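Local coordinates for protein BamaA.19900.a (Balamuthia mandrillaris, PDB 6VZZ) that binds beta-D-glucopyranose and, as a glucokinase of the actin-like ATPase clan, probably phosphorylates glucose with ATP, at residues Arg124-Arg128 against Ser129-Ser133; Tyr257-Val261 against Ser262-Leu266; Leu344-Glu347 against Gln348-Ser352; Lys376-Leu380 against Asn381-Ala385. All blocks are in the same frame, centred on the assembly; numbering follows the deposited sequence.

The four contacts are all turns or helix ends where neighbouring residues fold back on each other. Contact 2 is buried and belongs to the sugar pocket, with a salt bridge, waters and a capping serine. Contact 4, closest to the centre of the chain, is partly buried and relies on one shared carbonyl. Contacts 1 and 3 lie farther out, on opposite sides of the chain's centre and about 42 Å apart between centres; there a carboxylate and an amide, respectively, fold back onto the backbone. Contacts 2 and 3 pack against the same helix, 303-327, and both reach Met309. Contact 1 leans instead on helix 72-90, and contact 4 on helix 146-159 and strand 47-54.

Contact 1: Arg124-Arg128 against Ser129-Ser133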
loop_
_atom_site.group_PDB
_atom_site.type_symbol
_atom_site.label_atom_id
_atom_site.label_comp_id
_atom_site.label_asym_id
_atom_site.label_seq_id
_atom_site.Cartn_x
_atom_site.Cartn_y
_atom_site.Cartn_z
ATOM N N ARG A 124 11.379 22.193 10.367
ATOM C CA ARG A 124 10.585 20.993 10.176
ATOM C C ARG A 124 11.327 19.720 10.540
ATOM O O ARG A 124 10.686 18.683 10.720
ATOM C CB ARG A 124 10.111 20.899 8.717
ATOM C CG ARG A 124 9.099 21.963 8.334
ATOM C CD ARG A 124 8.587 21.781 6.904
ATOM N NE ARG A 124 9.533 22.320 5.929
ATOM C CZ ARG A 124 10.272 21.581 5.105
ATOM N NH1 ARG A 124 10.171 20.256 5.109
ATOM N NH2 ARG A 124 11.111 22.173 4.265
ATOM N N ARG A 125 12.649 19.776 10.674
ATOM C CA ARG A 125 13.472 18.605 10.928
ATOM C C ARG A 125 14.026 18.627 12.347
ATOM O O ARG A 125 14.337 19.685 12.895
ATOM C CB ARG A 125 14.611 18.522 9.909
ATOM C CG ARG A 125 14.087 18.313 8.497
ATOM C CD ARG A 125 15.166 18.265 7.436
ATOM N NE ARG A 125 14.589 17.828 6.168
ATOM C CZ ARG A 125 15.185 17.964 4.990
ATOM N NH1 ARG A 125 16.382 18.534 4.915
ATOM N NH2 ARG A 125 14.579 17.539 3.882
ATOM N N LEU A 126 14.128 17.440 12.944
ATOM C CA LEU A 126 14.600 17.278 14.315
ATOM C C LEU A 126 15.600 16.133 14.347
ATOM O O LEU A 126 15.248 14.997 14.013
ATOM C CB LEU A 126 13.431 17.010 15.270
ATOM C CG LEU A 126 13.749 16.716 16.741
ATOM C CD1 LEU A 126 14.407 17.904 17.430
ATOM C CD2 LEU A 126 12.498 16.278 17.501
ATOM N N LYS A 127 16.844 16.433 14.734
ATOM C CA LYS A 127 17.909 15.442 14.844
ATOM C C LYS A 127 17.965 14.879 16.258
ATOM O O LYS A 127 17.768 15.611 17.232
ATOM C CB LYS A 127 19.263 16.070 14.498
ATOM C CG LYS A 127 19.279 16.823 13.185
ATOM C CD LYS A 127 20.594 17.564 12.959
ATOM C CE LYS A 127 20.658 18.122 11.534
ATOM N NZ LYS A 127 21.360 19.440 11.476
ATOM N N ARG A 128 18.248 13.575 16.366
ATOM C CA ARG A 128 18.482 12.954 17.670
ATOM C C ARG A 128 19.505 13.727 18.492
ATOM O O ARG A 128 19.298 13.988 19.683
ATOM C CB ARG A 128 19.009 11.542 17.495
ATOM C CG ARG A 128 18.074 10.419 17.232
ATOM C CD ARG A 128 19.051 9.356 16.806
ATOM N NE ARG A 128 18.569 7.996 16.792
ATOM C CZ ARG A 128 19.254 7.017 16.220
ATOM N NH1 ARG A 128 18.779 5.772 16.216
ATOM N NH2 ARG A 128 20.417 7.300 15.641
ATOM N N SER A 129 20.644 14.056 17.876
ATOM C CA SER A 129 21.757 14.703 18.557
ATOM C C SER A 129 21.411 16.069 19.135
ATOM O O SER A 129 22.233 16.634 19.861
ATOM C CB SER A 129 22.930 14.852 17.591
ATOM O OG SER A 129 22.662 15.856 16.628
ATOM N N GLU A 130 20.244 16.627 18.817
ATOM C CA GLU A 130 19.811 17.899 19.379
ATOM C C GLU A 130 19.033 17.739 20.672
ATOM O O GLU A 130 18.730 18.746 21.325
ATOM C CB GLU A 130 18.932 18.656 18.379
ATOM C CG GLU A 130 19.615 19.085 17.101
ATOM C CD GLU A 130 18.658 19.815 16.170
ATOM O OE1 GLU A 130 18.843 21.038 15.965
ATOM O OE2 GLU A 130 17.705 19.168 15.659
ATOM N N LEU A 131 18.690 16.534 21.033
ATOM C CA LEU A 131 17.875 16.154 22.170
ATOM C C LEU A 131 18.722 16.092 23.433
ATOM O O LEU A 131 19.886 15.680 23.386
ATOM C CB LEU A 131 17.230 14.798 21.923
ATOM C CG LEU A 131 16.321 14.738 20.697
ATOM C CD1 LEU A 131 15.865 13.309 20.439
ATOM C CD2 LEU A 131 15.131 15.655 20.885
ATOM N N PRO A 132 18.154 16.482 24.573
ATOM C CA PRO A 132 18.913 16.419 25.834
ATOM C C PRO A 132 19.217 14.977 26.235
ATOM O O PRO A 132 18.332 14.120 26.270
ATOM C CB PRO A 132 17.989 17.113 26.844
ATOM C CG PRO A 132 16.614 16.988 26.261
ATOM C CD PRO A 132 16.770 16.956 24.763
ATOM N N SER A 133 20.492 14.721 26.543
ATOM C CA SER A 133 20.944 13.386 26.930
ATOM C C SER A 133 20.150 12.796 28.093
ATOM O O SER A 133 19.942 11.578 28.134
ATOM C CB SER A 133 22.420 13.436 27.299
ATOM O OG SER A 133 23.212 13.567 26.139
#
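The carboxylate of Glu130 meets the backbone of Lys127 near its own plane: Lys127 N donates to OE2 on the anti side, 16° out of that plane, at 3.0 Å. The other oxygen, OE1, is taken by a salt bridge to Arg73, so the two ends of the flat group hold two different parts of the chain. This closes the 3-10 turn into which strand 125-127, an outermost strand of a three-stranded antiparallel sheet, runs at its end. The turn itself is tied by two backbone bonds, Glu130 N to Lys127 O at 3.1 Å and Leu131 N to Arg128 O at 2.9 Å. Glu130 thus holds the Lys127 backbone twice, its own N on Lys127 O and its OE2 on Lys127 N. With CG anti to its carbonyl carbon (chi1 -64°) and the chain straight beyond it, the Glu130 side chain crosses that of Lys127 obliquely, Glu130 OE2 3.7 Å from Lys127 CB. The charged end of Lys127 runs off, leaving NZ 5.4 Å from Glu130 OE1 without contact. Arg125 likewise turns outward, to a salt bridge with Asp113. Beneath the turn, Leu126 and Leu131 face helix 72-90 through Thr72 and Phe79. Their side chains cross at about a right angle, and Leu126 CD1 comes to 4.2 Å from Leu131 CD2.

Contact 2: Tyr257-Val261 against Ser262-Leu266; sequences YEDIV and SGRGL. With BGC (beta-D-glucopyranose), chain B.
Glu258 holds CG anti to its backbone N (chi1 -174°) and stays extended, while Arg264 sends CG between its N and carbonyl carbon (chi1 70°) and then runs straight to NE; these settings make the carboxylate and guanidinium meet. Arg264 NH2 donates to Glu258 OE2 at 2.7 Å in a salt bridge that uses the anti lone pair and lies in the guanidinium plane, with the two flat groups almost perpendicular, 89° apart. The same OE2 accepts from Asn116 ND2. The other oxygen, Glu258 OE1, takes the anomeric hydroxyl of the bound glucose, O1, at 2.6 Å, and also Leu195 N; the partners on both oxygens together would hold the carboxylate's rotation. Arg264 is therefore a second-shell residue that positions a sugar-binding glutamate. Two waters bridge the arginine to Asp259 OD1: one accepts from NE, while the other accepts weakly from NH2 at the guanidinium edge. Ser262, the N-cap residue of helix 263-276, sets its OG over one guanidinium face, toward the rim. This OG donates to Glu258 O at 2.8 Å and accepts from Gly265 N at 3.0 Å, linking the preceding turn to the first turn of the helix. Just before the cap, Val261 centres an inverse gamma turn, closed by a weak bond from Ser262 N to Ile260 O, and Gly265 CA makes a CH...O contact with Ile260 O. Around this turn and helix start, Ile260 packs on helix 234-249 and Val261 and Leu266 on helix 303-327, while Val261 also reaches Leu195 of strand 195-201.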
loop_
_atom_site.group_PDB
_atom_site.type_symbol
_atom_site.label_atom_id
_atom_site.label_comp_id
_atom_site.label_asym_id
_atom_site.label_seq_id
_atom_site.Cartn_x
_atom_site.Cartn_y
_atom_site.Cartn_z
ATOM N N TYR A 257 -5.506 13.168 -0.357
ATOM C CA TYR A 257 -6.595 12.834 0.557
ATOM C C TYR A 257 -6.518 13.685 1.820
ATOM O O TYR A 257 -7.552 14.121 2.344
ATOM C CB TYR A 257 -6.574 11.345 0.904
ATOM C CG TYR A 257 -7.292 10.466 -0.103
ATOM C CD1 TYR A 257 -8.680 10.414 -0.147
ATOM C CD2 TYR A 257 -6.582 9.680 -1.009
ATOM C CE1 TYR A 257 -9.339 9.610 -1.064
ATOM C CE2 TYR A 257 -7.233 8.882 -1.921
ATOM C CZ TYR A 257 -8.613 8.850 -1.951
ATOM O OH TYR A 257 -9.270 8.047 -2.865
ATOM N N GLU A 258 -5.294 13.968 2.297
ATOM C CA GLU A 258 -5.114 14.799 3.485
ATOM C C GLU A 258 -5.601 16.230 3.267
ATOM O O GLU A 258 -5.901 16.931 4.242
ATOM C CB GLU A 258 -3.644 14.803 3.914
ATOM C CG GLU A 258 -3.391 15.521 5.239
ATOM C CD GLU A 258 -1.948 15.425 5.717
ATOM O OE1 GLU A 258 -1.503 14.309 6.054
ATOM O OE2 GLU A 258 -1.253 16.467 5.754
ATOM N N ASP A 259 -5.710 16.681 2.018
ATOM C CA ASP A 259 -6.216 18.027 1.799
ATOM C C ASP A 259 -7.700 18.140 2.113
ATOM O O ASP A 259 -8.219 19.261 2.214
ATOM C CB ASP A 259 -5.922 18.472 0.365
ATOM C CG ASP A 259 -4.427 18.652 0.111
ATOM O OD1 ASP A 259 -3.697 18.984 1.075
ATOM O OD2 ASP A 259 -3.979 18.469 -1.045
ATOM N N ILE A 260 -8.387 17.011 2.295
ATOM C CA ILE A 260 -9.758 16.996 2.771
ATOM C C ILE A 260 -9.872 16.306 4.127
ATOM O O ILE A 260 -10.555 16.808 5.034
ATOM C CB ILE A 260 -10.684 16.324 1.737
ATOM C CG1 ILE A 260 -10.841 17.219 0.507
ATOM C CG2 ILE A 260 -12.032 15.963 2.340
ATOM C CD1 ILE A 260 -11.675 16.584 -0.593
ATOM N N VAL A 261 -9.174 15.186 4.294
ATOM C CA VAL A 261 -9.332 14.335 5.463
ATOM C C VAL A 261 -8.309 14.767 6.502
ATOM O O VAL A 261 -7.299 14.090 6.721
ATOM C CB VAL A 261 -9.185 12.846 5.092
ATOM C CG1 VAL A 261 -9.565 11.956 6.264
ATOM C CG2 VAL A 261 -10.020 12.529 3.866
ATOM N N SER A 262 -8.575 15.900 7.146
ATOM C CA SER A 262 -7.711 16.468 8.175
ATOM C C SER A 262 -8.464 17.627 8.803
ATOM O O SER A 262 -9.541 18.011 8.341
ATOM C CB SER A 262 -6.370 16.938 7.611
ATOM O OG SER A 262 -6.575 18.024 6.734
ATOM N N GLY A 263 -7.885 18.188 9.858
ATOM C CA GLY A 263 -8.485 19.357 10.456
ATOM C C GLY A 263 -8.612 20.509 9.478
ATOM O O GLY A 263 -9.714 21.020 9.260
ATOM N N ARG A 264 -7.493 20.932 8.881
ATOM C CA ARG A 264 -7.555 22.014 7.906
ATOM C C ARG A 264 -8.392 21.618 6.699
ATOM O O ARG A 264 -9.002 22.480 6.058
ATOM C CB ARG A 264 -6.140 22.431 7.482
ATOM C CG ARG A 264 -5.393 21.422 6.625
ATOM C CD ARG A 264 -3.916 21.777 6.489
ATOM N NE ARG A 264 -3.223 20.876 5.573
ATOM C CZ ARG A 264 -2.665 19.720 5.936
ATOM N NH1 ARG A 264 -2.713 19.325 7.207
ATOM N NH2 ARG A 264 -2.054 18.955 5.031
ATOM N N GLY A 265 -8.450 20.317 6.389
ATOM C CA GLY A 265 -9.272 19.866 5.279
ATOM C C GLY A 265 -10.753 20.023 5.560
ATOM O O GLY A 265 -11.513 20.464 4.698
ATOM N N LEU A 266 -11.181 19.675 6.772
ATOM C CA LEU A 266 -12.563 19.928 7.156
ATOM C C LEU A 266 -12.866 21.421 7.137
ATOM O O LEU A 266 -13.957 21.835 6.734
ATOM C CB LEU A 266 -12.840 19.336 8.535
ATOM C CG LEU A 266 -14.240 19.595 9.095
ATOM C CD1 LEU A 266 -15.316 18.971 8.216
ATOM C CD2 LEU A 266 -14.345 19.096 10.522
HETATM C C2 BGC B . 2.417 12.705 7.822
HETATM C C3 BGC B . 2.460 11.299 8.399
HETATM C C4 BGC B . 1.693 11.249 9.714
HETATM C C5 BGC B . 0.284 11.788 9.499
HETATM C C6 BGC B . -0.558 11.826 10.751
HETATM C C1 BGC B . 0.966 13.143 7.696
HETATM O O1 BGC B . 0.864 14.384 7.098
HETATM O O2 BGC B . 3.060 12.737 6.554
HETATM O O3 BGC B . 3.805 10.876 8.581
HETATM O O4 BGC B . 1.598 9.909 10.172
HETATM O O5 BGC B . 0.367 13.125 8.989
HETATM O O6 BGC B . 0.140 12.413 11.830
HETATM O O HOH W 1 -3.802 20.899 3.186
HETATM O O HOH W 2 -1.585 17.932 2.199
#

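Contact 3: Leu344-Glu347 against Gln348-Ser352; sequences LFLE and QNLES
Asn349 ND2 donates to Phe345 O at 3.0 Å, with the acceptor 15° out of the amide plane and the N-H pointing well at it. One residue earlier, Gln348 N donates to Leu344 O at 2.9 Å in a regular backbone bond. After it the pattern frays: Asn349 N makes weak bonds to both Phe345 O and Leu346 O, and Asn349 leaves helical backbone angles. Helix 343-348 thus ends here, and helix 350-357 starts straight away, with Asn349 at its N-cap position but making no capping bond. Its side chain instead turns back, CG anti to the carbonyl carbon (chi1 -62°), and brings ND2 over one face of the Phe345 ring, 3.2 Å above the plane and toward its rim. The amide oxygen OD1 is held by His306, so both ends of the amide are engaged. Farther out, Gln348 NE2 lies 3.9 Å from Leu344 CG, and that nitrogen is bonded to Thr297 O. Glu347 lies beside Leu350, Glu347 OE1 to Leu350 CD2 4.0 Å, while Leu346 CD2 meets Leu350 CD1 at 4.4 Å. Phe345 and Asn349 pack on helix 303-327, whereas Leu346 and Leu350 rest on strand 167-171. A side-chain amide thus supplements the weakening backbone bonds where two helices meet: ND2 is spent on Phe345 O while the amide, tilted 36° from the ring of the same residue, lies slantwise over its rim.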
loop_
_atom_site.group_PDB
_atom_site.type_symbol
_atom_site.label_atom_id
_atom_site.label_comp_id
_atom_site.label_asym_id
_atom_site.label_seq_id
_atom_site.Cartn_x
_atom_site.Cartn_y
_atom_site.Cartn_z
ATOM N N LEU A 344 -20.015 9.483 17.026
ATOM C CA LEU A 344 -21.447 9.752 16.983
ATOM C C LEU A 344 -21.861 10.209 15.595
ATOM O O LEU A 344 -22.833 9.697 15.027
ATOM C CB LEU A 344 -21.830 10.791 18.030
ATOM C CG LEU A 344 -23.253 11.344 17.905
ATOM C CD1 LEU A 344 -24.311 10.294 18.234
ATOM C CD2 LEU A 344 -23.437 12.592 18.764
ATOM N N PHE A 345 -21.118 11.163 15.020
ATOM C CA PHE A 345 -21.411 11.579 13.652
ATOM C C PHE A 345 -21.380 10.388 12.711
ATOM O O PHE A 345 -22.233 10.260 11.824
ATOM C CB PHE A 345 -20.421 12.639 13.170
ATOM C CG PHE A 345 -20.636 13.038 11.741
ATOM C CD1 PHE A 345 -21.524 14.055 11.419
ATOM C CD2 PHE A 345 -19.988 12.370 10.712
ATOM C CE1 PHE A 345 -21.752 14.411 10.097
ATOM C CE2 PHE A 345 -20.216 12.719 9.384
ATOM C CZ PHE A 345 -21.098 13.740 9.078
ATOM N N LEU A 346 -20.408 9.501 12.907
ATOM C CA LEU A 346 -20.250 8.337 12.048
ATOM C C LEU A 346 -21.486 7.436 12.096
ATOM O O LEU A 346 -21.966 6.966 11.057
ATOM C CB LEU A 346 -18.992 7.597 12.486
ATOM C CG LEU A 346 -18.118 6.795 11.544
ATOM C CD1 LEU A 346 -16.800 6.488 12.248
ATOM C CD2 LEU A 346 -18.833 5.506 11.168
ATOM N N GLU A 347 -22.036 7.211 13.291
ATOM C CA GLU A 347 -23.228 6.377 13.408
ATOM C C GLU A 347 -24.485 7.085 12.914
ATOM O O GLU A 347 -25.405 6.423 12.413
ATOM C CB GLU A 347 -23.419 5.923 14.855
ATOM C CG GLU A 347 -22.450 4.827 15.280
ATOM C CD GLU A 347 -22.739 3.490 14.609
ATOM O OE1 GLU A 347 -23.772 3.367 13.921
ATOM O OE2 GLU A 347 -21.929 2.556 14.775
ATOM N N GLN A 348 -24.559 8.412 13.048
ATOM C CA GLN A 348 -25.724 9.112 12.511
ATOM C C GLN A 348 -25.776 9.028 10.993
ATOM O O GLN A 348 -26.858 9.120 10.408
ATOM C CB GLN A 348 -25.730 10.578 12.929
ATOM C CG GLN A 348 -25.792 10.825 14.408
ATOM C CD GLN A 348 -25.539 12.283 14.746
ATOM O OE1 GLN A 348 -24.769 12.975 14.065
ATOM N NE2 GLN A 348 -26.196 12.765 15.792
ATOM N N ASN A 349 -24.631 8.851 10.342
ATOM C CA ASN A 349 -24.537 8.879 8.888
ATOM C C ASN A 349 -23.984 7.569 8.342
ATOM O O ASN A 349 -23.240 7.548 7.360
ATOM C CB ASN A 349 -23.694 10.065 8.442
ATOM C CG ASN A 349 -24.308 11.386 8.858
ATOM O OD1 ASN A 349 -25.217 11.889 8.200
ATOM N ND2 ASN A 349 -23.839 11.938 9.970
ATOM N N LEU A 350 -24.384 6.456 8.961
ATOM C CA LEU A 350 -23.778 5.167 8.656
ATOM C C LEU A 350 -24.035 4.750 7.212
ATOM O O LEU A 350 -23.110 4.314 6.516
ATOM C CB LEU A 350 -24.303 4.109 9.624
ATOM C CG LEU A 350 -23.604 2.753 9.561
ATOM C CD1 LEU A 350 -22.197 2.845 10.133
ATOM C CD2 LEU A 350 -24.431 1.710 10.288
ATOM N N GLU A 351 -25.291 4.856 6.747
ATOM C CA GLU A 351 -25.617 4.451 5.379
ATOM C C GLU A 351 -24.806 5.241 4.361
ATOM O O GLU A 351 -24.308 4.679 3.379
ATOM C CB GLU A 351 -27.107 4.632 5.083
ATOM C CG GLU A 351 -28.066 4.175 6.165
ATOM C CD GLU A 351 -28.428 5.284 7.157
ATOM O OE1 GLU A 351 -27.656 6.268 7.307
ATOM O OE2 GLU A 351 -29.501 5.162 7.789
ATOM N N SER A 352 -24.675 6.547 4.568
ATOM C CA SER A 352 -23.895 7.361 3.644
ATOM C C SER A 352 -22.446 6.902 3.602
ATOM O O SER A 352 -21.823 6.880 2.533
ATOM C CB SER A 352 -23.986 8.828 4.048
ATOM O OG SER A 352 -25.318 9.145 4.419
#

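Contact 4: Lys376-Leu380 against Asn381-Ala385; sequences KPVNL and NLHGA
His383 takes one carbonyl of the preceding chain, Asn379 O, with two of its N-H groups. The backbone His383 N donates at 3.3 Å, in the carbonyl plane, and ring ND1 donates at 3.2 Å from above that plane, 54° out of it; Leu382 N adds a weak third bond. With CG beside its own backbone N (chi1 -80°), the imidazole is folded back over the start of the helix, where the carbonyl lies at its edge. Val378 CG2 touches His383 CE1 at 3.5 Å, the two side chains at about a right angle. Gly384 N to Leu380 O, at 2.9 Å, carries the pattern on into helix 380-389, for which Asn379 is the N-cap residue. The Asn379 amide crosses Leu382, its ND2 3.6 Å from Leu382 CD1 and weakly bonded to Asp42, while Asn379 OD1 lies 3.4 Å from Asn381 CB. Outside this shell, Phe61 packs edge-to-face with the imidazole, and His383 NE2 makes a weak bond to Asp59 O. Asn381 is tied to Thr150 and Asp42, and touches Asp146 of the glucose pocket. Leu380 packs on Val154 and Met157 of helix 146-159. With a carbonyl oxygen near each ring nitrogen, His383 may lean toward its protonated form, and its ring pins the helix start to the preceding loop through the carbonyl that its own backbone N-H uses.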
loop_
_atom_site.group_PDB
_atom_site.type_symbol
_atom_site.label_atom_id
_atom_site.label_comp_id
_atom_site.label_asym_id
_atom_site.label_seq_id
_atom_site.Cartn_x
_atom_site.Cartn_y
_atom_site.Cartn_z
ATOM N N LYS A 376 -12.532 5.097 23.527
ATOM C CA LYS A 376 -12.108 5.778 24.735
ATOM C C LYS A 376 -10.793 6.501 24.468
ATOM O O LYS A 376 -9.942 5.983 23.737
ATOM C CB LYS A 376 -11.949 4.792 25.909
ATOM N N PRO A 377 -10.615 7.710 24.995
ATOM C CA PRO A 377 -9.341 8.412 24.800
ATOM C C PRO A 377 -8.207 7.613 25.419
ATOM O O PRO A 377 -8.270 7.213 26.581
ATOM C CB PRO A 377 -9.546 9.750 25.523
ATOM C CG PRO A 377 -10.999 9.868 25.751
ATOM C CD PRO A 377 -11.533 8.470 25.854
ATOM N N VAL A 378 -7.183 7.354 24.621
ATOM C CA VAL A 378 -5.977 6.694 25.093
ATOM C C VAL A 378 -4.912 6.999 24.051
ATOM O O VAL A 378 -5.177 6.948 22.843
ATOM C CB VAL A 378 -6.186 5.180 25.311
ATOM C CG1 VAL A 378 -6.703 4.503 24.059
ATOM C CG2 VAL A 378 -4.895 4.532 25.763
ATOM N N ASN A 379 -3.724 7.392 24.488
ATOM C CA ASN A 379 -2.726 7.815 23.513
ATOM C C ASN A 379 -1.966 6.567 23.090
ATOM O O ASN A 379 -1.002 6.144 23.722
ATOM C CB ASN A 379 -1.826 8.910 24.067
ATOM C CG ASN A 379 -1.178 9.724 22.959
ATOM O OD1 ASN A 379 -0.942 9.211 21.867
ATOM N ND2 ASN A 379 -0.912 10.994 23.219
ATOM N N LEU A 380 -2.446 5.942 22.021
ATOM C CA LEU A 380 -1.833 4.714 21.540
ATOM C C LEU A 380 -0.420 4.964 21.041
ATOM O O LEU A 380 0.427 4.068 21.119
ATOM C CB LEU A 380 -2.702 4.099 20.438
ATOM C CG LEU A 380 -4.002 3.426 20.898
ATOM C CD1 LEU A 380 -4.898 3.110 19.707
ATOM C CD2 LEU A 380 -3.712 2.154 21.673
ATOM N N ASN A 381 -0.149 6.170 20.531
ATOM C CA ASN A 381 1.199 6.520 20.098
ATOM C C ASN A 381 2.187 6.424 21.249
ATOM O O ASN A 381 3.299 5.907 21.080
ATOM C CB ASN A 381 1.212 7.933 19.518
ATOM C CG ASN A 381 0.325 8.070 18.305
ATOM O OD1 ASN A 381 -0.367 7.124 17.918
ATOM N ND2 ASN A 381 0.325 9.253 17.700
ATOM N N LEU A 382 1.804 6.938 22.422
ATOM C CA LEU A 382 2.702 6.911 23.568
ATOM C C LEU A 382 2.944 5.486 24.034
ATOM O O LEU A 382 4.079 5.130 24.374
ATOM C CB LEU A 382 2.141 7.758 24.708
ATOM C CG LEU A 382 2.128 9.271 24.498
ATOM C CD1 LEU A 382 1.446 9.923 25.667
ATOM C CD2 LEU A 382 3.541 9.804 24.339
ATOM N N HIS A 383 1.893 4.656 24.055
ATOM C CA HIS A 383 2.077 3.246 24.382
ATOM C C HIS A 383 3.057 2.596 23.416
ATOM O O HIS A 383 3.973 1.878 23.834
ATOM C CB HIS A 383 0.738 2.503 24.362
ATOM C CG HIS A 383 -0.086 2.696 25.597
ATOM N ND1 HIS A 383 -1.144 3.577 25.657
ATOM C CD2 HIS A 383 -0.015 2.112 26.816
ATOM C CE1 HIS A 383 -1.690 3.529 26.859
ATOM N NE2 HIS A 383 -1.021 2.650 27.582
ATOM N N GLY A 384 2.880 2.848 22.115
ATOM C CA GLY A 384 3.771 2.271 21.122
ATOM C C GLY A 384 5.200 2.744 21.290
ATOM O O GLY A 384 6.138 1.941 21.307
ATOM N N ALA A 385 5.382 4.058 21.446
ATOM C CA ALA A 385 6.726 4.589 21.644
ATOM C C ALA A 385 7.376 3.985 22.878
ATOM O O ALA A 385 8.578 3.689 22.870
ATOM C CB ALA A 385 6.688 6.112 21.749
#